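Long-range contact in uncharacterized protein (Bacteroides ovatus CL02T12C04, PDB 6PTM), which probably acts as a family GH42 exo-carrageenase, a glycoside hydrolase that releases sugar units from the ends of carrageenan chains: residues 367-379 with 405-419. Sequence-based numbering, arbitrary orientation. Where two conformers were deposited one is given.
Sequences NMDRVTEWFSFLK and RDSGIDLEALTRNSE. With EDO (1,2-ethanediol), chain C.
Met368 lays its extended side chain over the backbone of Gly408 and Ile409, SD against Asp410 CB and the terminal CE 3.7 Å from Arg405 CD. The contact belongs to the (β/α)8 barrel expected of a GH42 catalytic domain: helices 358-385 and 411-417 lead into barrel strands 391-394 and 421-423, and the axis of 367-379 runs nearly parallel (14°) to that of 411-417, 10.1 Å away at closest approach. Backbones come closest at Gly408, whose CA is 3.6 Å from that of Met368; a CB there would run into Val371 CG2. The Gly408 carbonyl oxygen meets Met368 CA in a nearly linear CA-H...O contact and also accepts a hydrogen bond from a water that donates to Thr372 OG1. A second water, accepting from Thr372 OG1, donates to Asp369 OD1 and Asp410 OD2 and so bridges two carboxylates, which probably eases the repulsion between them; Lys570 forms a salt bridge with Asp410. The other oxygen of Asp410, OD1, caps helix 411-417, accepting from Ala413 N, which approaches from above the carboxylate plane. Asn367 has CG anti to its N (chi1 -164°), which brings ND2 within 3.0 Å of Asp406 O in a weak, bent bond, while OD1 receives both NE and NH1 of Arg370 side-on; ND2 also bonds Trp296 O. A leucine here would probably leave the guanidinium of Arg370 without this acceptor and Asp406 O without its weak donor. Farther along, Leu414 CD2 rests against both Thr372 CA and the Phe375 ring, and Thr372 CG2 packs on Asn417 ND2. At the far end Lys379, bent at chi3 (55°), delivers NZ to a lone pair of Asn417 O, in the carbonyl plane at 2.9 Å.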
ATOM      1  N   ASN A 367      20.657  -1.759 -11.544  1.00 13.52           N
ATOM      2  CA  ASN A 367      19.655  -0.677 -11.634  1.00 13.25           C
ATOM      3  C   ASN A 367      18.972  -0.549 -10.248  1.00 14.62           C
ATOM      4  O   ASN A 367      18.769   0.584  -9.755  1.00 12.91           O
ATOM      5  CB  ASN A 367      18.663  -0.931 -12.777  1.00 13.10           C
ATOM      6  CG  ASN A 367      17.854   0.296 -13.172  1.00 12.62           C
ATOM      7  OD1 ASN A 367      18.365   1.407 -13.113  1.00 12.05           O
ATOM      8  ND2 ASN A 367      16.610   0.104 -13.591  1.00 10.62           N
ATOM      9  N   MET A 368      18.633  -1.671  -9.621  1.00 13.80           N
ATOM     10  CA  MET A 368      18.058  -1.661  -8.263  1.00 13.91           C
ATOM     11  C   MET A 368      19.016  -1.013  -7.261  1.00 14.09           C
ATOM     12  O   MET A 368      18.567  -0.095  -6.538  1.00 11.78           O
ATOM     13  CB  MET A 368      17.732  -3.069  -7.804  1.00 15.26           C
ATOM     14  CG  MET A 368      16.423  -3.599  -8.376  1.00 16.28           C
ATOM     15  SD  MET A 368      16.258  -5.263  -7.694  1.00 17.57           S
ATOM     16  CE  MET A 368      14.807  -5.831  -8.577  1.00 17.88           C
ATOM     17  N   ASP A 369      20.268  -1.470  -7.238  1.00 13.91           N
ATOM     18  CA  ASP A 369      21.293  -1.008  -6.270  1.00 14.81           C
ATOM     19  C   ASP A 369      21.551   0.488  -6.463  1.00 13.73           C
ATOM     20  O   ASP A 369      21.664   1.160  -5.452  1.00 12.94           O
ATOM     21  CB  ASP A 369      22.546  -1.890  -6.312  1.00 14.43           C
ATOM     22  CG  ASP A 369      22.288  -3.301  -5.789  1.00 15.13           C
ATOM     23  OD1 ASP A 369      21.158  -3.547  -5.298  1.00 14.39           O
ATOM     24  OD2 ASP A 369      23.208  -4.147  -5.863  1.00 13.72           O
ATOM     25  N   ARG A 370      21.609   1.015  -7.683  1.00 14.13           N
ATOM     26  CA  ARG A 370      21.941   2.452  -7.832  1.00 14.62           C
ATOM     27  C   ARG A 370      20.715   3.281  -7.461  1.00 13.78           C
ATOM     28  O   ARG A 370      20.867   4.448  -7.070  1.00 13.20           O
ATOM     29  CB  ARG A 370      22.424   2.820  -9.236  1.00 16.84           C
ATOM     30  CG  ARG A 370      21.405   2.576 -10.338  1.00 16.20           C
ATOM     31  CD  ARG A 370      21.283   3.755 -11.242  1.00 16.69           C
ATOM     32  NE  ARG A 370      20.271   3.501 -12.261  1.00 15.81           N
ATOM     33  CZ  ARG A 370      19.947   4.363 -13.223  1.00 15.62           C
ATOM     34  NH1 ARG A 370      19.006   4.032 -14.093  1.00 14.39           N
ATOM     35  NH2 ARG A 370      20.588   5.523 -13.339  1.00 15.66           N
ATOM     36  N   VAL A 371      19.523   2.720  -7.650  1.00 13.00           N
ATOM     37  CA  VAL A 371      18.299   3.459  -7.253  1.00 13.48           C
ATOM     38  C   VAL A 371      18.234   3.487  -5.731  1.00 12.50           C
ATOM     39  O   VAL A 371      17.965   4.548  -5.171  1.00 11.88           O
ATOM     40  CB  VAL A 371      17.034   2.861  -7.904  1.00 13.03           C
ATOM     41  CG1 VAL A 371      15.777   3.392  -7.240  1.00 12.49           C
ATOM     42  CG2 VAL A 371      17.044   3.137  -9.405  1.00 13.33           C
ATOM     43  N   THR A 372      18.457   2.334  -5.077  1.00 12.90           N
ATOM     44  CA  THR A 372      18.540   2.278  -3.600  1.00 12.67           C
ATOM     45  C   THR A 372      19.552   3.335  -3.102  1.00 12.82           C
ATOM     46  O   THR A 372      19.230   4.093  -2.134  1.00 12.49           O
ATOM     47  CB  THR A 372      18.882   0.857  -3.140  1.00 12.60           C
ATOM     48  OG1 THR A 372      17.887  -0.076  -3.578  1.00 11.92           O
ATOM     49  CG2 THR A 372      19.083   0.806  -1.650  1.00 13.20           C
ATOM     50  N   GLU A 373      20.739   3.381  -3.698  1.00 13.20           N
ATOM     51  CA  GLU A 373      21.812   4.347  -3.291  1.00 14.70           C
ATOM     52  C   GLU A 373      21.306   5.798  -3.452  1.00 13.95           C
ATOM     53  O   GLU A 373      21.555   6.654  -2.561  1.00 14.32           O
ATOM     54  CB  GLU A 373      23.095   4.059  -4.068  1.00 16.19           C
ATOM     55  CG  GLU A 373      24.269   4.942  -3.650  1.00 18.90           C
ATOM     56  CD  GLU A 373      24.266   6.360  -4.194  1.00 21.56           C
ATOM     57  OE1 GLU A 373      23.835   6.563  -5.354  1.00 21.94           O
ATOM     58  OE2 GLU A 373      24.709   7.267  -3.452  1.00 27.52           O
ATOM     59  N   TRP A 374      20.565   6.075  -4.519  1.00 13.47           N
ATOM     60  CA  TRP A 374      20.034   7.425  -4.784  1.00 13.65           C
ATOM     61  C   TRP A 374      19.125   7.842  -3.625  1.00 13.64           C
ATOM     62  O   TRP A 374      19.268   8.958  -3.104  1.00 14.72           O
ATOM     63  CB  TRP A 374      19.337   7.422  -6.149  1.00 14.79           C
ATOM     64  CG  TRP A 374      18.362   8.540  -6.360  1.00 16.00           C
ATOM     65  CD1 TRP A 374      17.000   8.456  -6.459  1.00 16.04           C
ATOM     66  CD2 TRP A 374      18.695   9.921  -6.504  1.00 17.79           C
ATOM     67  NE1 TRP A 374      16.466   9.693  -6.677  1.00 16.91           N
ATOM     68  CE2 TRP A 374      17.477  10.613  -6.683  1.00 17.83           C
ATOM     69  CE3 TRP A 374      19.902  10.631  -6.510  1.00 18.21           C
ATOM     70  CZ2 TRP A 374      17.442  11.987  -6.892  1.00 17.95           C
ATOM     71  CZ3 TRP A 374      19.862  11.987  -6.732  1.00 18.79           C
ATOM     72  CH2 TRP A 374      18.647  12.652  -6.895  1.00 18.73           C
ATOM     73  N   PHE A 375      18.213   6.962  -3.225  1.00 13.05           N
ATOM     74  CA  PHE A 375      17.248   7.250  -2.142  1.00 12.98           C
ATOM     75  C   PHE A 375      17.991   7.323  -0.811  1.00 13.35           C
ATOM     76  O   PHE A 375      17.553   8.155   0.031  1.00 13.14           O
ATOM     77  CB  PHE A 375      16.092   6.249  -2.165  1.00 12.54           C
ATOM     78  CG  PHE A 375      15.115   6.548  -3.263  1.00 12.52           C
ATOM     79  CD1 PHE A 375      14.459   7.763  -3.302  1.00 12.13           C
ATOM     80  CD2 PHE A 375      14.895   5.648  -4.288  1.00 12.14           C
ATOM     81  CE1 PHE A 375      13.571   8.045  -4.321  1.00 12.91           C
ATOM     82  CE2 PHE A 375      14.014   5.940  -5.311  1.00 12.54           C
ATOM     83  CZ  PHE A 375      13.378   7.148  -5.345  1.00 12.68           C
ATOM     84  N   SER A 376      19.056   6.540  -0.624  1.00 13.04           N
ATOM     85  CA  SER A 376      19.955   6.668   0.540  1.00 15.40           C
ATOM     86  C   SER A 376      20.608   8.056   0.558  1.00 14.69           C
ATOM     87  O   SER A 376      20.632   8.675   1.645  1.00 16.49           O
ATOM     88  CB  SER A 376      20.991   5.555   0.617  1.00 17.75           C
ATOM     89  OG  SER A 376      20.340   4.314   0.877  1.00 22.19           O
ATOM     90  N   PHE A 377      21.135   8.523  -0.573  1.00 15.10           N
ATOM     91  CA  PHE A 377      21.716   9.889  -0.715  1.00 15.89           C
ATOM     92  C   PHE A 377      20.665  10.929  -0.298  1.00 15.96           C
ATOM     93  O   PHE A 377      20.964  11.747   0.572  1.00 16.59           O
ATOM     94  CB  PHE A 377      22.239  10.144  -2.135  1.00 16.84           C
ATOM     95  CG  PHE A 377      22.462  11.597  -2.478  1.00 17.23           C
ATOM     96  CD1 PHE A 377      23.570  12.284  -1.992  1.00 17.53           C
ATOM     97  CD2 PHE A 377      21.550  12.279  -3.274  1.00 18.27           C
ATOM     98  CE1 PHE A 377      23.741  13.635  -2.265  1.00 17.49           C
ATOM     99  CE2 PHE A 377      21.722  13.632  -3.547  1.00 19.80           C
ATOM    100  CZ  PHE A 377      22.812  14.308  -3.033  1.00 18.69           C
ATOM    101  N   LEU A 378      19.449  10.899  -0.838  1.00 14.86           N
ATOM    102  CA  LEU A 378      18.430  11.944  -0.503  1.00 14.78           C
ATOM    103  C   LEU A 378      18.146  11.941   1.005  1.00 14.80           C
ATOM    104  O   LEU A 378      18.143  13.019   1.613  1.00 14.26           O
ATOM    105  CB  LEU A 378      17.137  11.696  -1.297  1.00 14.36           C
ATOM    106  CG  LEU A 378      17.212  12.007  -2.786  1.00 14.00           C
ATOM    107  CD1 LEU A 378      15.878  11.692  -3.460  1.00 13.78           C
ATOM    108  CD2 LEU A 378      17.638  13.468  -3.063  1.00 13.37           C
ATOM    109  N   LYS A 379      17.910  10.764   1.584  1.00 14.58           N
ATOM    110  CA  LYS A 379      17.672  10.587   3.032  1.00 15.01           C
ATOM    111  C   LYS A 379      18.870  11.105   3.835  1.00 16.54           C
ATOM    112  O   LYS A 379      18.630  11.875   4.812  1.00 15.94           O
ATOM    113  CB  LYS A 379      17.397   9.124   3.391  1.00 15.79           C
ATOM    114  CG  LYS A 379      17.346   8.857   4.888  1.00 16.14           C
ATOM    115  CD  LYS A 379      17.128   7.416   5.287  1.00 18.33           C
ATOM    116  CE  LYS A 379      18.142   6.471   4.684  1.00 21.42           C
ATOM    117  NZ  LYS A 379      18.108   5.140   5.351  1.00 22.58           N
ATOM    118  N   ARG A 405      10.992  -6.620 -13.195  1.00 15.89           N
ATOM    119  CA  ARG A 405      12.093  -6.237 -12.266  1.00 15.59           C
ATOM    120  C   ARG A 405      13.102  -5.327 -12.967  1.00 15.18           C
ATOM    121  O   ARG A 405      14.227  -5.263 -12.477  1.00 16.84           O
ATOM    122  CB  ARG A 405      12.725  -7.515 -11.696  1.00 15.25           C
ATOM    123  CG  ARG A 405      11.869  -8.221 -10.653  1.00 15.22           C
ATOM    124  CD  ARG A 405      11.548  -7.330  -9.449  1.00 15.28           C
ATOM    125  NE  ARG A 405      10.859  -8.080  -8.410  1.00 14.81           N
ATOM    126  CZ  ARG A 405       9.575  -8.407  -8.423  1.00 15.54           C
ATOM    127  NH1 ARG A 405       8.769  -8.002  -9.404  1.00 16.05           N
ATOM    128  NH2 ARG A 405       9.102  -9.145  -7.435  1.00 16.77           N
ATOM    129  N   ASP A 406      12.710  -4.581 -14.014  1.00 14.65           N
ATOM    130  CA  ASP A 406      13.617  -3.644 -14.711  1.00 13.62           C
ATOM    131  C   ASP A 406      13.484  -2.219 -14.169  1.00 14.51           C
ATOM    132  O   ASP A 406      14.198  -1.350 -14.665  1.00 15.85           O
ATOM    133  CB  ASP A 406      13.398  -3.694 -16.221  1.00 14.35           C
ATOM    134  CG  ASP A 406      12.010  -3.232 -16.621  1.00 13.60           C
ATOM    135  OD1 ASP A 406      11.030  -3.873 -16.149  1.00 13.63           O
ATOM    136  OD2 ASP A 406      11.943  -2.210 -17.306  1.00 13.39           O
ATOM    137  N   SER A 407      12.604  -1.961 -13.202  1.00 13.69           N
ATOM    138  CA  SER A 407      12.285  -0.589 -12.729  1.00 13.67           C
ATOM    139  C   SER A 407      13.410  -0.015 -11.852  1.00 12.69           C
ATOM    140  O   SER A 407      13.367   1.187 -11.599  1.00 12.95           O
ATOM    141  CB  SER A 407      11.000  -0.572 -11.932  1.00 12.87           C
ATOM    142  OG  SER A 407      11.155  -1.373 -10.772  1.00 11.71           O
ATOM    143  N   GLY A 408      14.288  -0.855 -11.306  1.00 12.83           N
ATOM    144  CA  GLY A 408      15.311  -0.441 -10.322  1.00 13.29           C
ATOM    145  C   GLY A 408      14.710  -0.318  -8.922  1.00 13.51           C
ATOM    146  O   GLY A 408      15.382   0.185  -7.991  1.00 13.03           O
ATOM    147  N   ILE A 409      13.464  -0.763  -8.767  1.00 13.03           N
ATOM    148  CA  ILE A 409      12.754  -0.730  -7.471  1.00 13.66           C
ATOM    149  C   ILE A 409      12.935  -2.074  -6.771  1.00 13.72           C
ATOM    150  O   ILE A 409      12.334  -3.112  -7.218  1.00 13.48           O
ATOM    151  CB  ILE A 409      11.276  -0.358  -7.679  1.00 14.47           C
ATOM    152  CG1 ILE A 409      11.168   1.030  -8.308  1.00 15.61           C
ATOM    153  CG2 ILE A 409      10.507  -0.459  -6.377  1.00 15.03           C
ATOM    154  CD1 ILE A 409      11.902   2.153  -7.572  1.00 16.85           C
ATOM    155  N   ASP A 410      13.680  -2.014  -5.675  1.00 13.43           N
ATOM    156  CA  ASP A 410      13.963  -3.141  -4.757  1.00 13.57           C
ATOM    157  C   ASP A 410      13.079  -2.916  -3.529  1.00 12.79           C
ATOM    158  O   ASP A 410      13.473  -2.142  -2.664  1.00 12.40           O
ATOM    159  CB  ASP A 410      15.460  -3.204  -4.455  1.00 13.31           C
ATOM    160  CG  ASP A 410      15.916  -4.318  -3.513  1.00 13.75           C
ATOM    161  OD1 ASP A 410      15.058  -4.921  -2.812  1.00 15.70           O
ATOM    162  OD2 ASP A 410      17.131  -4.564  -3.466  1.00 13.80           O
ATOM    163  N   LEU A 411      11.882  -3.485  -3.505  1.00 12.69           N
ATOM    164  CA  LEU A 411      10.888  -3.157  -2.448  1.00 13.72           C
ATOM    165  C   LEU A 411      11.485  -3.486  -1.071  1.00 12.77           C
ATOM    166  O   LEU A 411      11.214  -2.764  -0.086  1.00 13.41           O
ATOM    167  CB  LEU A 411       9.580  -3.934  -2.690  1.00 13.45           C
ATOM    168  CG  LEU A 411       8.435  -3.617  -1.730  1.00 13.02           C
ATOM    169  CD1 LEU A 411       8.183  -2.131  -1.641  1.00 14.30           C
ATOM    170  CD2 LEU A 411       7.153  -4.324  -2.146  1.00 12.83           C
ATOM    171  N   GLU A 412      12.220  -4.586  -0.955  1.00 12.65           N
ATOM    172  CA  GLU A 412      12.798  -4.965   0.349  1.00 12.61           C
ATOM    173  C   GLU A 412      13.761  -3.863   0.795  1.00 13.25           C
ATOM    174  O   GLU A 412      13.632  -3.383   1.923  1.00 13.38           O
ATOM    175  CB  GLU A 412      13.597  -6.257   0.277  1.00 12.49           C
ATOM    176  CG  GLU A 412      14.320  -6.525   1.572  1.00 12.45           C
ATOM    177  CD  GLU A 412      14.875  -7.939   1.699  1.00 14.15           C
ATOM    178  OE1 GLU A 412      15.271  -8.459   0.641  1.00 16.16           O
ATOM    179  OE2 GLU A 412      14.937  -8.505   2.827  1.00 13.17           O
ATOM    180  N   ALA A 413      14.689  -3.467  -0.074  1.00 12.20           N
ATOM    181  CA  ALA A 413      15.758  -2.527   0.330  1.00 13.12           C
ATOM    182  C   ALA A 413      15.104  -1.173   0.628  1.00 12.06           C
ATOM    183  O   ALA A 413      15.435  -0.566   1.647  1.00 12.54           O
ATOM    184  CB  ALA A 413      16.843  -2.446  -0.713  1.00 12.67           C
ATOM    185  N   LEU A 414      14.173  -0.718  -0.205  1.00 12.67           N
ATOM    186  CA  LEU A 414      13.594   0.634  -0.014  1.00 13.29           C
ATOM    187  C   LEU A 414      12.726   0.619   1.241  1.00 13.81           C
ATOM    188  O   LEU A 414      12.732   1.620   1.957  1.00 13.80           O
ATOM    189  CB  LEU A 414      12.833   1.084  -1.259  1.00 13.79           C
ATOM    190  CG  LEU A 414      13.706   1.214  -2.503  1.00 13.01           C
ATOM    191  CD1 LEU A 414      12.893   1.713  -3.683  1.00 13.73           C
ATOM    192  CD2 LEU A 414      14.876   2.150  -2.272  1.00 13.09           C
ATOM    193  N   THR A 415      12.034  -0.488   1.515  1.00 13.53           N
ATOM    194  CA  THR A 415      11.190  -0.605   2.732  1.00 13.69           C
ATOM    195  C   THR A 415      12.083  -0.577   3.983  1.00 13.37           C
ATOM    196  O   THR A 415      11.819   0.243   4.898  1.00 13.04           O
ATOM    197  CB  THR A 415      10.292  -1.833   2.672  1.00 13.68           C
ATOM    198  OG1 THR A 415       9.375  -1.604   1.597  1.00 14.62           O
ATOM    199  CG2 THR A 415       9.587  -2.015   3.991  1.00 13.93           C
ATOM    200  N   ARG A 416      13.150  -1.357   3.975  1.00 13.38           N
ATOM    201  CA  ARG A 416      14.115  -1.440   5.101  0.50 14.08           C
ATOM    202  C   ARG A 416      14.744  -0.060   5.336  1.00 13.46           C
ATOM    203  O   ARG A 416      14.854   0.356   6.496  1.00 13.05           O
ATOM    204  CB  ARG A 416      15.165  -2.497   4.767  0.50 14.78           C
ATOM    205  CG  ARG A 416      16.336  -2.560   5.734  0.50 15.59           C
ATOM    206  CD  ARG A 416      17.453  -3.393   5.124  0.50 16.09           C
ATOM    207  NE  ARG A 416      18.113  -2.604   4.105  0.50 17.89           N
ATOM    208  CZ  ARG A 416      18.760  -3.095   3.061  0.50 17.45           C
ATOM    209  NH1 ARG A 416      18.873  -4.393   2.910  0.50 16.85           N
ATOM    210  NH2 ARG A 416      19.312  -2.277   2.189  0.50 19.41           N
ATOM    211  N   ASN A 417      15.129   0.600   4.259  1.00 14.07           N
ATOM    212  CA  ASN A 417      15.836   1.907   4.312  1.00 15.09           C
ATOM    213  C   ASN A 417      14.921   3.055   4.746  1.00 14.83           C
ATOM    214  O   ASN A 417      15.452   4.153   5.032  1.00 14.66           O
ATOM    215  CB  ASN A 417      16.548   2.211   3.002  1.00 14.25           C
ATOM    216  CG  ASN A 417      17.705   1.263   2.788  1.00 16.15           C
ATOM    217  OD1 ASN A 417      17.992   0.460   3.679  1.00 15.05           O
ATOM    218  ND2 ASN A 417      18.327   1.322   1.617  1.00 13.56           N
ATOM    219  N   SER A 418      13.615   2.819   4.755  1.00 14.65           N
ATOM    220  CA  SER A 418      12.619   3.865   5.077  1.00 15.24           C
ATOM    221  C   SER A 418      12.126   3.739   6.522  1.00 16.16           C
ATOM    222  O   SER A 418      11.817   2.642   6.947  1.00 17.45           O
ATOM    223  CB  SER A 418      11.456   3.762   4.134  1.00 14.98           C
ATOM    224  OG  SER A 418      11.789   4.190   2.838  1.00 13.65           O
ATOM    225  N   GLU A 419      12.064   4.860   7.230  1.00 15.51           N
ATOM    226  CA  GLU A 419      11.517   4.933   8.610  1.00 16.71           C
ATOM    227  C   GLU A 419      10.003   4.663   8.582  1.00 14.90           C
ATOM    228  O   GLU A 419       9.488   4.179   9.572  1.00 14.46           O
ATOM    229  CB  GLU A 419      11.894   6.252   9.283  1.00 18.05           C
ATOM    230  CG  GLU A 419      13.387   6.422   9.473  1.00 20.47           C
ATOM    231  CD  GLU A 419      14.230   6.641   8.225  1.00 24.78           C
ATOM    232  OE1 GLU A 419      13.733   7.199   7.229  1.00 18.01           O
ATOM    233  OE2 GLU A 419      15.393   6.246   8.263  1.00 32.75           O
TER
HETATM  234  C1  EDO C 802      20.116  -6.476  -6.649  1.00 23.73           C
HETATM  235  O1  EDO C 802      20.369  -6.174  -5.308  1.00 22.65           O
HETATM  236  C2  EDO C 802      20.058  -7.960  -6.830  1.00 24.97           C
HETATM  237  O2  EDO C 802      21.310  -8.605  -6.742  1.00 26.16           O
HETATM  238  O   HOH W   1      19.028  -2.558  -3.950  1.00 12.81           O
HETATM  239  O   HOH W   2      15.567   0.145  -5.261  1.00 10.87           O
HETATM  240  O   HOH W   3      17.356   3.631   0.086  1.00 14.10           O